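Local coordinates for protein SAHS1 (PDB 5XN9) that acts as a secreted, heat-soluble molecular shield that protects a tardigrade when water is lost, at residues I25-L30 / Y123-V128; H54-P59 / N65-K70; E74-H79 / E83-Y88; E98-V101 / K106-H109. All coordinates share one frame; numbering follows the deposited sequence. Where two conformers were deposited one is given.

Contact 1 (I25-L30 / Y123-V128); sequences ISALGL and YKVGDV. With ACY (acetic acid), chain L.
Ala-27 and Leu-28, where helix 21-27 gives way to a loop, rest on Val-125. This is the helical lid of a fatty-acid-binding-protein-like beta barrel meeting the turn between strands 118-125 and 128-136. The tight part is small and apolar. Ala-27 CB lies 3.7 Å from Val-125 CG1. That methyl stands between its own backbone N and carbonyl carbon (chi1 53°), and both valine methyls meet the lid. The Leu-28 side chain runs at a slant to the valine, with CD2 4.0 Å from Val-125 CG2. A touch of Val-128 CG2 on Ala-27 CB is doubtful, as two conformers were deposited.

The outer side is loose. No hydrogen bond crosses, and the type II' turn carries Gly-126 and Asp-127 into exposed positions. A Schellman motif at Gly-29 ends the helix.

Tyr-123, two residues back on the same strand face, does not touch residues 25-30; its buried ring meets Phe-21 edge-to-face and also Phe-24. A phenylalanine here would probably cost the bound acetate one hydrogen bond, with those to Lys-121 and Arg-132 remaining. The acetate carbon lies at the ring edge, in plane, and Tyr-123 OH donates to acetate O at 2.7 Å.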
loop_
_atom_site.group_PDB
_atom_site.type_symbol
_atom_site.label_atom_id
_atom_site.label_comp_id
_atom_site.label_asym_id
_atom_site.label_seq_id
_atom_site.Cartn_x
_atom_site.Cartn_y
_atom_site.Cartn_z
ATOM N N ILE A 25 3.223 -12.786 0.952
ATOM C CA ILE A 25 4.572 -12.510 1.437
ATOM C C ILE A 25 5.549 -13.576 0.954
ATOM O O ILE A 25 6.659 -13.261 0.506
ATOM C CB ILE A 25 4.571 -12.368 2.970
ATOM C CG1 ILE A 25 3.786 -11.124 3.382
ATOM C CG2 ILE A 25 5.988 -12.297 3.511
ATOM C CD1 ILE A 25 4.338 -9.840 2.797
ATOM N N SER A 26 5.153 -14.851 1.029
ATOM C CA SER A 26 6.019 -15.924 0.550
ATOM C C SER A 26 6.276 -15.808 -0.947
ATOM O O SER A 26 7.394 -16.057 -1.413
ATOM C CB SER A 26 5.413 -17.286 0.889
ATOM O OG SER A 26 5.279 -17.447 2.291
ATOM N N ALA A 27 5.254 -15.429 -1.720
ATOM C CA ALA A 27 5.428 -15.301 -3.162
ATOM C C ALA A 27 6.351 -14.151 -3.539
ATOM O O ALA A 27 6.917 -14.161 -4.637
ATOM C CB ALA A 27 4.077 -15.129 -3.849
ATOM N N LEU A 28 6.504 -13.156 -2.664
ATOM C CA LEU A 28 7.495 -12.111 -2.873
ATOM C C LEU A 28 8.908 -12.564 -2.535
ATOM O O LEU A 28 9.863 -11.843 -2.850
ATOM C CB LEU A 28 7.159 -10.888 -2.021
ATOM C CG LEU A 28 5.912 -10.097 -2.389
ATOM C CD1 LEU A 28 5.773 -8.885 -1.477
ATOM C CD2 LEU A 28 5.984 -9.678 -3.850
ATOM N N GLY A 29 9.066 -13.725 -1.903
ATOM C CA GLY A 29 10.364 -14.179 -1.456
ATOM C C GLY A 29 10.808 -13.632 -0.120
ATOM O O GLY A 29 11.991 -13.758 0.220
ATOM N N LEU A 30 9.881 -13.016 0.668
ATOM C CA LEU A 30 10.171 -12.419 1.965
ATOM C C LEU A 30 9.965 -13.443 3.078
ATOM O O LEU A 30 9.055 -14.274 2.998
ATOM C CB LEU A 30 9.259 -11.221 2.215
ATOM C CG LEU A 30 9.512 -10.008 1.318
ATOM C CD1 LEU A 30 8.526 -8.895 1.622
ATOM C CD2 LEU A 30 10.942 -9.523 1.484
ATOM N N TYR A 123 -3.522 -7.122 -2.681
ATOM C CA TYR A 123 -2.117 -7.253 -3.031
ATOM C C TYR A 123 -2.030 -8.433 -3.979
ATOM O O TYR A 123 -2.537 -9.512 -3.663
ATOM C CB TYR A 123 -1.285 -7.596 -1.783
ATOM C CG TYR A 123 -1.519 -6.738 -0.542
ATOM C CD1 TYR A 123 -2.688 -6.855 0.211
ATOM C CD2 TYR A 123 -0.554 -5.854 -0.102
ATOM C CE1 TYR A 123 -2.898 -6.090 1.342
ATOM C CE2 TYR A 123 -0.749 -5.085 1.041
ATOM C CZ TYR A 123 -1.924 -5.206 1.759
ATOM O OH TYR A 123 -2.128 -4.446 2.893
ATOM N N LYS A 124 -1.406 -8.243 -5.134
ATOM C CA LYS A 124 -1.287 -9.338 -6.089
ATOM C C LYS A 124 0.129 -9.400 -6.627
ATOM O O LYS A 124 0.716 -8.372 -6.976
ATOM C CB LYS A 124 -2.230 -9.182 -7.278
ATOM C CG LYS A 124 -3.696 -9.431 -7.009
ATOM C CD LYS A 124 -4.467 -9.309 -8.317
ATOM C CE LYS A 124 -5.968 -9.440 -8.129
ATOM N NZ LYS A 124 -6.690 -8.790 -9.252
ATOM N N VAL A 125 0.664 -10.614 -6.727
ATOM C CA VAL A 125 1.915 -10.834 -7.438
ATOM C C VAL A 125 1.747 -12.124 -8.236
ATOM O O VAL A 125 1.529 -13.192 -7.658
ATOM C CB VAL A 125 3.137 -10.877 -6.499
ATOM C CG1 VAL A 125 2.953 -11.894 -5.365
ATOM C CG2 VAL A 125 4.419 -11.111 -7.278
ATOM N N GLY A 126 1.784 -12.018 -9.561
ATOM C CA GLY A 126 1.425 -13.167 -10.379
ATOM C C GLY A 126 0.017 -13.620 -10.054
ATOM O O GLY A 126 -0.929 -12.822 -10.038
ATOM N N ASP A 127 -0.145 -14.919 -9.792
ATOM C CA ASP A 127 -1.456 -15.507 -9.530
ATOM C C ASP A 127 -1.819 -15.559 -8.051
ATOM O O ASP A 127 -2.775 -16.254 -7.687
ATOM C CB ASP A 127 -1.555 -16.917 -10.130
ATOM C CG ASP A 127 -0.617 -17.918 -9.461
ATOM O OD1 ASP A 127 0.392 -17.498 -8.861
ATOM O OD2 ASP A 127 -0.883 -19.141 -9.551
ATOM N N VAL A 128 -1.094 -14.847 -7.194
ATOM C CA VAL A 128 -1.295 -14.913 -5.750
ATOM C C VAL A 128 -1.921 -13.600 -5.300
ATOM O O VAL A 128 -1.349 -12.524 -5.527
ATOM C CB VAL A 128 0.026 -15.178 -5.013
ATOM C CG1 VAL A 128 -0.186 -15.130 -3.509
ATOM C CG2 VAL A 128 0.610 -16.522 -5.431
HETATM C C ACY L . 0.660 -3.066 3.843
HETATM O O ACY L . 0.158 -4.107 4.325
HETATM O OXT ACY L . 0.128 -2.392 2.934
HETATM C CH3 ACY L . 1.976 -2.593 4.389
#

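Contact 2 (H54-P59 / N65-K70); sequences HQISVP and NDVNFK
His-54 and Ile-56 pair with Val-67 and Asn-65 in an antiparallel beta ladder. It joins the two strands of the hairpin 51-58/63-69, in a partly buried part of the barrel wall. Four backbone hydrogen bonds hold it. His-54 N and Val-67 O are 2.8 Å apart, and Val-67 N returns a bond to His-54 O. Ile-56 and Asn-65 exchange a second pair, with Ile-56 N to Asn-65 O at 2.9 Å. Between them Gln-55 and Asp-66 form a non-hydrogen-bonded pair. There Gln-55 CA comes within 3.3 Å of Asn-65 O in a CA-H...O contact. Both of these side chains point to the face opposite His-54, and Asp-66 OD1 is hydrogen-bonded to His-53 ND1.

His-54, Ile-56, Asn-65 and Val-67 share the other face. The His-54 ring projects with CG anti to the backbone N (chi1 177°), which takes it away from strand 63-69. Its ND1 is hydrogen-bonded to Tyr-88 OH and its NE2 to His-43 ND1, so both ring nitrogens are satisfied. His-43 is also part of the magnesium site. His-54 CB lies in the plane of the Phe-69 ring, at its edge, 4.0 Å from Phe-69 CE2. The Phe-69 ring also stacks on Tyr-88. Ile-56 CD1 and Val-67 CG2 are 4.1 Å apart, in one of two deposited isoleucine conformers.

Asn-65 ND2 reaches Thr-77 OG1 on strand 75-79. Side chains thus bridge the break in backbone pairing between the fourth and fifth strands, a hallmark of the fatty-acid-binding-protein barrel.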
loop_
_atom_site.group_PDB
_atom_site.type_symbol
_atom_site.label_atom_id
_atom_site.label_comp_id
_atom_site.label_asym_id
_atom_site.label_seq_id
_atom_site.Cartn_x
_atom_site.Cartn_y
_atom_site.Cartn_z
ATOM N N HIS A 54 1.743 9.559 0.473
ATOM C CA HIS A 54 1.240 8.293 0.976
ATOM C C HIS A 54 2.255 7.853 2.017
ATOM O O HIS A 54 3.390 7.488 1.674
ATOM C CB HIS A 54 1.129 7.270 -0.148
ATOM C CG HIS A 54 0.697 5.923 0.319
ATOM N ND1 HIS A 54 0.729 4.810 -0.493
ATOM C CD2 HIS A 54 0.204 5.512 1.512
ATOM C CE1 HIS A 54 0.290 3.766 0.186
ATOM N NE2 HIS A 54 -0.038 4.165 1.403
ATOM N N GLN A 55 1.881 7.930 3.290
ATOM C CA GLN A 55 2.765 7.526 4.366
ATOM C C GLN A 55 2.321 6.162 4.867
ATOM O O GLN A 55 1.159 5.981 5.248
ATOM C CB GLN A 55 2.741 8.536 5.506
ATOM C CG GLN A 55 3.734 8.218 6.599
ATOM C CD GLN A 55 3.468 9.032 7.831
ATOM O OE1 GLN A 55 2.601 8.689 8.634
ATOM N NE2 GLN A 55 4.189 10.135 7.978
ATOM N N ILE A 56 3.238 5.205 4.836
ATOM C CA ILE A 56 3.019 3.867 5.367
ATOM C C ILE A 56 3.794 3.779 6.671
ATOM O O ILE A 56 4.964 4.177 6.728
ATOM C CB ILE A 56 3.507 2.793 4.378
ATOM C CG1 ILE A 56 2.798 2.934 3.022
ATOM C CG2 ILE A 56 3.330 1.395 4.965
ATOM C CD1 ILE A 56 3.529 3.824 2.013
ATOM N N SER A 57 3.152 3.282 7.721
ATOM C CA SER A 57 3.862 3.064 8.972
ATOM C C SER A 57 3.466 1.735 9.603
ATOM O O SER A 57 2.290 1.364 9.613
ATOM C CB SER A 57 3.637 4.207 9.953
ATOM O OG SER A 57 2.270 4.335 10.243
ATOM N N VAL A 58 4.464 1.026 10.123
ATOM C CA VAL A 58 4.244 -0.180 10.917
ATOM C C VAL A 58 5.047 0.013 12.197
ATOM O O VAL A 58 6.242 -0.314 12.239
ATOM C CB VAL A 58 4.656 -1.461 10.169
ATOM C CG1 VAL A 58 4.260 -2.692 10.993
ATOM C CG2 VAL A 58 4.020 -1.509 8.778
ATOM N N PRO A 59 4.447 0.586 13.242
ATOM C CA PRO A 59 5.244 0.967 14.420
ATOM C C PRO A 59 5.963 -0.190 15.098
ATOM O O PRO A 59 7.104 -0.003 15.544
ATOM C CB PRO A 59 4.211 1.637 15.332
ATOM C CG PRO A 59 3.179 2.170 14.374
ATOM C CD PRO A 59 3.085 1.146 13.283
ATOM N N ASN A 65 7.537 5.178 5.908
ATOM C CA ASN A 65 7.986 5.611 4.593
ATOM C C ASN A 65 6.974 6.598 4.044
ATOM O O ASN A 65 5.772 6.318 4.043
ATOM C CB ASN A 65 8.106 4.415 3.639
ATOM C CG ASN A 65 8.853 4.760 2.364
ATOM O OD1 ASN A 65 9.490 5.808 2.274
ATOM N ND2 ASN A 65 8.788 3.874 1.374
ATOM N N ASP A 66 7.464 7.744 3.584
ATOM C CA ASP A 66 6.633 8.782 2.983
ATOM C C ASP A 66 6.885 8.741 1.480
ATOM O O ASP A 66 7.994 9.042 1.021
ATOM C CB ASP A 66 6.984 10.151 3.575
ATOM C CG ASP A 66 5.989 11.234 3.190
ATOM O OD1 ASP A 66 5.572 11.281 2.015
ATOM O OD2 ASP A 66 5.625 12.049 4.063
ATOM N N VAL A 67 5.869 8.342 0.730
ATOM C CA VAL A 67 5.930 8.246 -0.719
ATOM C C VAL A 67 5.238 9.466 -1.320
ATOM O O VAL A 67 4.084 9.752 -1.002
ATOM C CB VAL A 67 5.250 6.948 -1.193
ATOM C CG1 VAL A 67 5.208 6.890 -2.703
ATOM C CG2 VAL A 67 5.963 5.729 -0.610
ATOM N N ASN A 68 5.949 10.177 -2.182
ATOM C CA ASN A 68 5.414 11.299 -2.940
ATOM C C ASN A 68 4.994 10.747 -4.295
ATOM O O ASN A 68 5.782 10.059 -4.956
ATOM C CB ASN A 68 6.536 12.331 -3.112
ATOM C CG ASN A 68 6.107 13.600 -3.857
ATOM O OD1 ASN A 68 5.316 13.563 -4.797
ATOM N ND2 ASN A 68 6.668 14.735 -3.445
ATOM N N PHE A 69 3.752 11.018 -4.703
ATOM C CA PHE A 69 3.315 10.564 -6.014
ATOM C C PHE A 69 2.441 11.591 -6.709
ATOM O O PHE A 69 1.734 12.373 -6.068
ATOM C CB PHE A 69 2.665 9.165 -5.999
ATOM C CG PHE A 69 1.270 9.106 -5.434
ATOM C CD1 PHE A 69 0.166 9.337 -6.237
ATOM C CD2 PHE A 69 1.063 8.749 -4.114
ATOM C CE1 PHE A 69 -1.123 9.256 -5.725
ATOM C CE2 PHE A 69 -0.224 8.658 -3.591
ATOM C CZ PHE A 69 -1.322 8.899 -4.404
ATOM N N LYS A 70 2.519 11.584 -8.033
ATOM C CA LYS A 70 1.531 12.221 -8.888
ATOM C C LYS A 70 0.804 11.125 -9.654
ATOM O O LYS A 70 1.423 10.150 -10.107
ATOM C CB LYS A 70 2.189 13.202 -9.867
ATOM C CG LYS A 70 2.788 14.427 -9.188
ATOM C CD LYS A 70 3.491 15.355 -10.183
ATOM C CE LYS A 70 4.138 16.547 -9.488
ATOM N NZ LYS A 70 4.794 17.514 -10.415
#

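Contact 3 (E74-H79 / E83-Y88); sequences EGTTQH and EIKYKY. With EDO (1,2-ethanediol), chain K.
Tyr-86 CG sits between its own backbone N and carbonyl carbon (chi1 57°), and this swings the ring across to lie over Gly-75 on the paired strand. The contact is the antiparallel hairpin 75-79/82-91 of the fatty-acid-binding-protein-like barrel. Gly-75 CA makes a CH-pi contact 3.9 Å from the ring centroid, only 23° off the ring normal. The ring can lie this close because Gly-75 has no beta carbon, whose place is taken up by Tyr-86 CZ. The glycine is covered by an aromatic ring from the paired strand, as in the aromatic rescue of glycine.

The two residues also exchange a pair of backbone hydrogen bonds, with Gly-75 N to Tyr-86 O at 2.9 Å. Thr-77 and Ile-84 exchange the second pair. Their side chains lie side by side, with Thr-77 CG2 3.8 Å from Ile-84 CB.

The other face of the hairpin is exposed and looser. Gln-78 bends back so that NE2 is 3.4 Å from Glu-83 CB, and its amide is turned 73° from the glutamate carboxylate. Thr-76 CG2 makes only a loose contact with Glu-83 OE2 at 4.1 Å.

On the inner face, ethanediol O2 gives a weak hydrogen bond to Tyr-88 OH, and its C2 touches Tyr-86 CB. An alanine at Tyr-86 would remove the ring and hydroxyl, which would probably uncover Gly-75 and cost Asn-68 O, on strand 63-69, its hydrogen-bond mate from strand 82-91. That bond, from Tyr-86 OH to Asn-68 O, is 2.6 Å long.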
loop_
_atom_site.group_PDB
_atom_site.type_symbol
_atom_site.label_atom_id
_atom_site.label_comp_id
_atom_site.label_asym_id
_atom_site.label_seq_id
_atom_site.Cartn_x
_atom_site.Cartn_y
_atom_site.Cartn_z
ATOM N N GLU A 74 5.471 8.024 -13.012
ATOM C CA GLU A 74 6.363 7.100 -12.330
ATOM C C GLU A 74 7.070 7.795 -11.174
ATOM O O GLU A 74 7.349 8.996 -11.211
ATOM C CB GLU A 74 7.419 6.577 -13.302
ATOM C CG GLU A 74 6.849 5.909 -14.525
ATOM C CD GLU A 74 7.925 5.561 -15.538
ATOM O OE1 GLU A 74 9.070 6.033 -15.379
ATOM O OE2 GLU A 74 7.621 4.816 -16.489
ATOM N N GLY A 75 7.354 7.016 -10.133
ATOM C CA GLY A 75 8.219 7.465 -9.067
ATOM C C GLY A 75 9.049 6.302 -8.561
ATOM O O GLY A 75 8.864 5.157 -8.978
ATOM N N THR A 76 9.988 6.614 -7.675
ATOM C CA THR A 76 10.848 5.593 -7.100
ATOM C C THR A 76 10.960 5.779 -5.598
ATOM O O THR A 76 10.911 6.899 -5.074
ATOM C CB THR A 76 12.265 5.591 -7.698
ATOM O OG1 THR A 76 12.900 6.843 -7.424
ATOM C CG2 THR A 76 12.220 5.356 -9.202
ATOM N N THR A 77 11.128 4.657 -4.910
ATOM C CA THR A 77 11.439 4.653 -3.493
ATOM C C THR A 77 12.433 3.527 -3.237
ATOM O O THR A 77 12.849 2.814 -4.156
ATOM C CB THR A 77 10.157 4.588 -2.643
ATOM O OG1 THR A 77 10.471 4.787 -1.258
ATOM C CG2 THR A 77 9.456 3.264 -2.810
ATOM N N GLN A 78 12.842 3.374 -1.990
ATOM C CA GLN A 78 13.763 2.314 -1.625
ATOM C C GLN A 78 13.242 1.631 -0.375
ATOM O O GLN A 78 12.629 2.266 0.485
ATOM C CB GLN A 78 15.168 2.865 -1.348
ATOM C CG GLN A 78 15.893 3.372 -2.581
ATOM C CD GLN A 78 17.151 2.580 -2.878
ATOM O OE1 GLN A 78 18.077 2.539 -2.068
ATOM N NE2 GLN A 78 17.190 1.946 -4.044
ATOM N N HIS A 79 13.465 0.326 -0.298
ATOM C CA HIS A 79 13.317 -0.412 0.949
ATOM C C HIS A 79 14.652 -1.070 1.240
ATOM O O HIS A 79 15.124 -1.891 0.446
ATOM C CB HIS A 79 12.207 -1.457 0.868
ATOM C CG HIS A 79 11.941 -2.138 2.172
ATOM N ND1 HIS A 79 11.897 -3.510 2.304
ATOM C CD2 HIS A 79 11.726 -1.634 3.411
ATOM C CE1 HIS A 79 11.654 -3.821 3.565
ATOM N NE2 HIS A 79 11.547 -2.702 4.257
ATOM N N GLU A 83 15.522 -1.165 -4.707
ATOM C CA GLU A 83 14.841 -0.071 -5.378
ATOM C C GLU A 83 13.450 -0.519 -5.805
ATOM O O GLU A 83 13.257 -1.649 -6.267
ATOM C CB GLU A 83 15.624 0.398 -6.603
ATOM C CG GLU A 83 15.019 1.625 -7.272
ATOM C CD GLU A 83 15.346 1.702 -8.748
ATOM O OE1 GLU A 83 15.479 0.632 -9.384
ATOM O OE2 GLU A 83 15.471 2.828 -9.271
ATOM N N ILE A 84 12.482 0.381 -5.662
ATOM C CA ILE A 84 11.087 0.093 -5.949
ATOM C C ILE A 84 10.584 1.180 -6.893
ATOM O O ILE A 84 10.644 2.369 -6.558
ATOM C CB ILE A 84 10.250 0.080 -4.657
ATOM C CG1 ILE A 84 10.841 -0.893 -3.628
ATOM C CG2 ILE A 84 8.799 -0.222 -4.959
ATOM C CD1 ILE A 84 10.952 -2.301 -4.114
ATOM N N LYS A 85 10.109 0.784 -8.073
ATOM C CA LYS A 85 9.469 1.711 -8.997
ATOM C C LYS A 85 7.961 1.589 -8.848
ATOM O O LYS A 85 7.434 0.483 -8.708
ATOM C CB LYS A 85 9.852 1.397 -10.439
ATOM C CG LYS A 85 11.333 1.456 -10.740
ATOM C CD LYS A 85 11.552 1.283 -12.234
ATOM C CE LYS A 85 12.874 0.608 -12.550
ATOM N NZ LYS A 85 12.995 0.280 -14.000
ATOM N N TYR A 86 7.260 2.721 -8.857
ATOM C CA TYR A 86 5.813 2.677 -8.694
ATOM C C TYR A 86 5.142 3.665 -9.639
ATOM O O TYR A 86 5.730 4.663 -10.073
ATOM C CB TYR A 86 5.380 2.981 -7.254
ATOM C CG TYR A 86 5.873 4.321 -6.738
ATOM C CD1 TYR A 86 5.188 5.496 -7.015
ATOM C CD2 TYR A 86 7.029 4.404 -5.974
ATOM C CE1 TYR A 86 5.655 6.729 -6.550
ATOM C CE2 TYR A 86 7.497 5.612 -5.506
ATOM C CZ TYR A 86 6.811 6.778 -5.789
ATOM O OH TYR A 86 7.285 7.987 -5.316
ATOM N N LYS A 87 3.870 3.395 -9.914
ATOM C CA LYS A 87 3.019 4.372 -10.587
ATOM C C LYS A 87 1.611 4.183 -10.056
ATOM O O LYS A 87 1.054 3.085 -10.164
ATOM C CB LYS A 87 3.035 4.207 -12.109
ATOM C CG LYS A 87 2.192 5.267 -12.824
ATOM C CD LYS A 87 1.980 4.957 -14.296
ATOM C CE LYS A 87 3.283 4.905 -15.043
ATOM N NZ LYS A 87 3.046 4.926 -16.514
ATOM N N TYR A 88 1.052 5.237 -9.470
ATOM C CA TYR A 88 -0.318 5.207 -8.981
ATOM C C TYR A 88 -1.243 5.732 -10.066
ATOM O O TYR A 88 -0.943 6.749 -10.703
ATOM C CB TYR A 88 -0.472 6.118 -7.764
ATOM C CG TYR A 88 0.184 5.639 -6.491
ATOM C CD1 TYR A 88 1.549 5.788 -6.287
ATOM C CD2 TYR A 88 -0.577 5.090 -5.463
ATOM C CE1 TYR A 88 2.145 5.375 -5.108
ATOM C CE2 TYR A 88 0.011 4.676 -4.285
ATOM C CZ TYR A 88 1.370 4.819 -4.117
ATOM O OH TYR A 88 1.947 4.425 -2.932
HETATM C C1 EDO K . 5.220 2.358 -2.355
HETATM O O1 EDO K . 5.748 1.072 -2.011
HETATM C C2 EDO K . 4.463 2.280 -3.677
HETATM O O2 EDO K . 3.249 1.535 -3.511
#

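Contact 4 (E98-V101 / K106-H109); sequences EVHV and KVIH. With ZN (zinc ion), chain D.
Glu-98 and His-109, a non-hydrogen-bonded cross-strand pair, share one zinc ion on the exposed face of the hairpin 94-101/106-114. Glu-98 OE2 binds the zinc ion at 2.0 Å and His-109 NE2 binds it at the same distance. Glu-98 OE1 stays farther from the metal, at 2.7 Å. The glutamate leaves the strand with CG anti to the backbone N, then bends at chi2 (80°) to bring its carboxylate beside the imidazole. The two flat groups are turned 53° apart, and OE2 lies at the edge of the ring, in its plane. Val-107 CG1 backs the same oxygen at 3.5 Å.

Behind the metal the pairing is regular. Val-99 and Ile-108 exchange two backbone hydrogen bonds, with Ile-108 N to Val-99 O at 2.8 Å. Val-101 and Lys-106 exchange two more, and the outermost, Lys-106 N to Val-101 O, stretches to 3.3 Å with the donor above the carbonyl plane. The other face, bar Lys-106, is apolar. Val-99 CB meets Ile-108 CB, and Ile-108 CD1 reaches Val-101 CG2.

His-109 is modelled in two conformers, so its hold on the metal may be partial. In the zinc-bound pose NE2 spends its lone pair on the metal, and a neutral ring would then probably carry its proton on ND1.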
loop_
_atom_site.group_PDB
_atom_site.type_symbol
_atom_site.label_atom_id
_atom_site.label_comp_id
_atom_site.label_asym_id
_atom_site.label_seq_id
_atom_site.Cartn_x
_atom_site.Cartn_y
_atom_site.Cartn_z
ATOM N N GLU A 98 1.052 0.283 -9.529
ATOM C CA GLU A 98 1.836 -0.692 -10.278
ATOM C C GLU A 98 3.272 -0.610 -9.774
ATOM O O GLU A 98 3.898 0.449 -9.864
ATOM C CB GLU A 98 1.817 -0.323 -11.761
ATOM C CG GLU A 98 2.442 -1.375 -12.657
ATOM C CD GLU A 98 1.499 -2.524 -12.948
ATOM O OE1 GLU A 98 0.301 -2.429 -12.606
ATOM O OE2 GLU A 98 1.972 -3.521 -13.533
ATOM N N VAL A 99 3.788 -1.708 -9.228
ATOM C CA VAL A 99 5.074 -1.700 -8.538
ATOM C C VAL A 99 6.040 -2.657 -9.232
ATOM O O VAL A 99 5.733 -3.843 -9.397
ATOM C CB VAL A 99 4.913 -2.055 -7.055
ATOM C CG1 VAL A 99 6.261 -2.090 -6.392
ATOM C CG2 VAL A 99 3.989 -1.044 -6.362
ATOM N N HIS A 100 7.204 -2.150 -9.636
ATOM C CA HIS A 100 8.279 -2.998 -10.148
ATOM C C HIS A 100 9.337 -3.127 -9.073
ATOM O O HIS A 100 9.741 -2.122 -8.483
ATOM C CB HIS A 100 8.990 -2.376 -11.352
ATOM C CG HIS A 100 8.263 -2.491 -12.654
ATOM N ND1 HIS A 100 7.249 -1.630 -13.019
ATOM C CD2 HIS A 100 8.476 -3.296 -13.726
ATOM C CE1 HIS A 100 6.837 -1.927 -14.237
ATOM N NE2 HIS A 100 7.565 -2.936 -14.691
ATOM N N VAL A 101 9.809 -4.348 -8.849
ATOM C CA VAL A 101 11.004 -4.570 -8.039
ATOM C C VAL A 101 12.049 -5.197 -8.954
ATOM O O VAL A 101 12.154 -6.433 -9.025
ATOM C CB VAL A 101 10.703 -5.453 -6.822
ATOM C CG1 VAL A 101 11.908 -5.503 -5.926
ATOM C CG2 VAL A 101 9.474 -4.934 -6.076
ATOM N N LYS A 106 10.134 -8.853 -9.939
ATOM C CA LYS A 106 8.767 -8.928 -9.442
ATOM C C LYS A 106 7.967 -7.714 -9.895
ATOM O O LYS A 106 8.485 -6.588 -9.960
ATOM C CB LYS A 106 8.715 -9.037 -7.909
ATOM C CG LYS A 106 9.272 -10.337 -7.317
ATOM C CD LYS A 106 8.311 -11.517 -7.498
ATOM C CE LYS A 106 8.867 -12.813 -6.903
ATOM N NZ LYS A 106 9.782 -13.497 -7.849
ATOM N N VAL A 107 6.702 -7.964 -10.220
ATOM C CA VAL A 107 5.711 -6.929 -10.475
ATOM C C VAL A 107 4.580 -7.143 -9.482
ATOM O O VAL A 107 4.052 -8.255 -9.372
ATOM C CB VAL A 107 5.188 -7.006 -11.924
ATOM C CG1 VAL A 107 4.083 -5.972 -12.162
ATOM C CG2 VAL A 107 6.333 -6.821 -12.898
ATOM N N ILE A 108 4.224 -6.090 -8.751
ATOM C CA ILE A 108 3.221 -6.156 -7.694
ATOM C C ILE A 108 2.088 -5.201 -8.037
ATOM O O ILE A 108 2.328 -4.075 -8.488
ATOM C CB ILE A 108 3.829 -5.771 -6.328
ATOM C CG1 ILE A 108 5.012 -6.678 -5.980
ATOM C CG2 ILE A 108 2.780 -5.841 -5.229
ATOM C CD1 ILE A 108 5.779 -6.212 -4.767
ATOM N N HIS A 109 0.855 -5.666 -7.847
ATOM C CA HIS A 109 -0.331 -4.827 -7.953
ATOM C C HIS A 109 -0.845 -4.523 -6.557
ATOM O O HIS A 109 -1.022 -5.438 -5.744
ATOM C CB HIS A 109 -1.430 -5.544 -8.740
ATOM C CG HIS A 109 -1.151 -5.657 -10.202
ATOM N ND1 HIS A 109 -1.933 -6.409 -11.053
ATOM C CD2 HIS A 109 -0.178 -5.108 -10.968
ATOM C CE1 HIS A 109 -1.447 -6.327 -12.280
ATOM N NE2 HIS A 109 -0.387 -5.537 -12.256
HETATM ZN ZN ZN D . 0.527 -4.816 -13.942
#

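Contacts 2, 3 and 4 are hairpins of one antiparallel barrel, whereas contact 1 sets the helical lid on a strand end. Contact 2 is partly buried; the others lie at the surface. Contacts 3 and 4 hold neighbouring strands, joined by backbone bonds such as Lys-85 O to His-100 N. Contact 4 passes on to contact 1 through Lys-124 O and His-109 N, and Leu-28 also packs on Ile-108. Contacts 2 and 3 are joined by tyrosine hydroxyls and packed rings instead. Their chemistry follows place: apolar side chains between lid and strand end, polar and aromatic groups facing inward in contacts 2 and 3, and a zinc ion outside in contact 4.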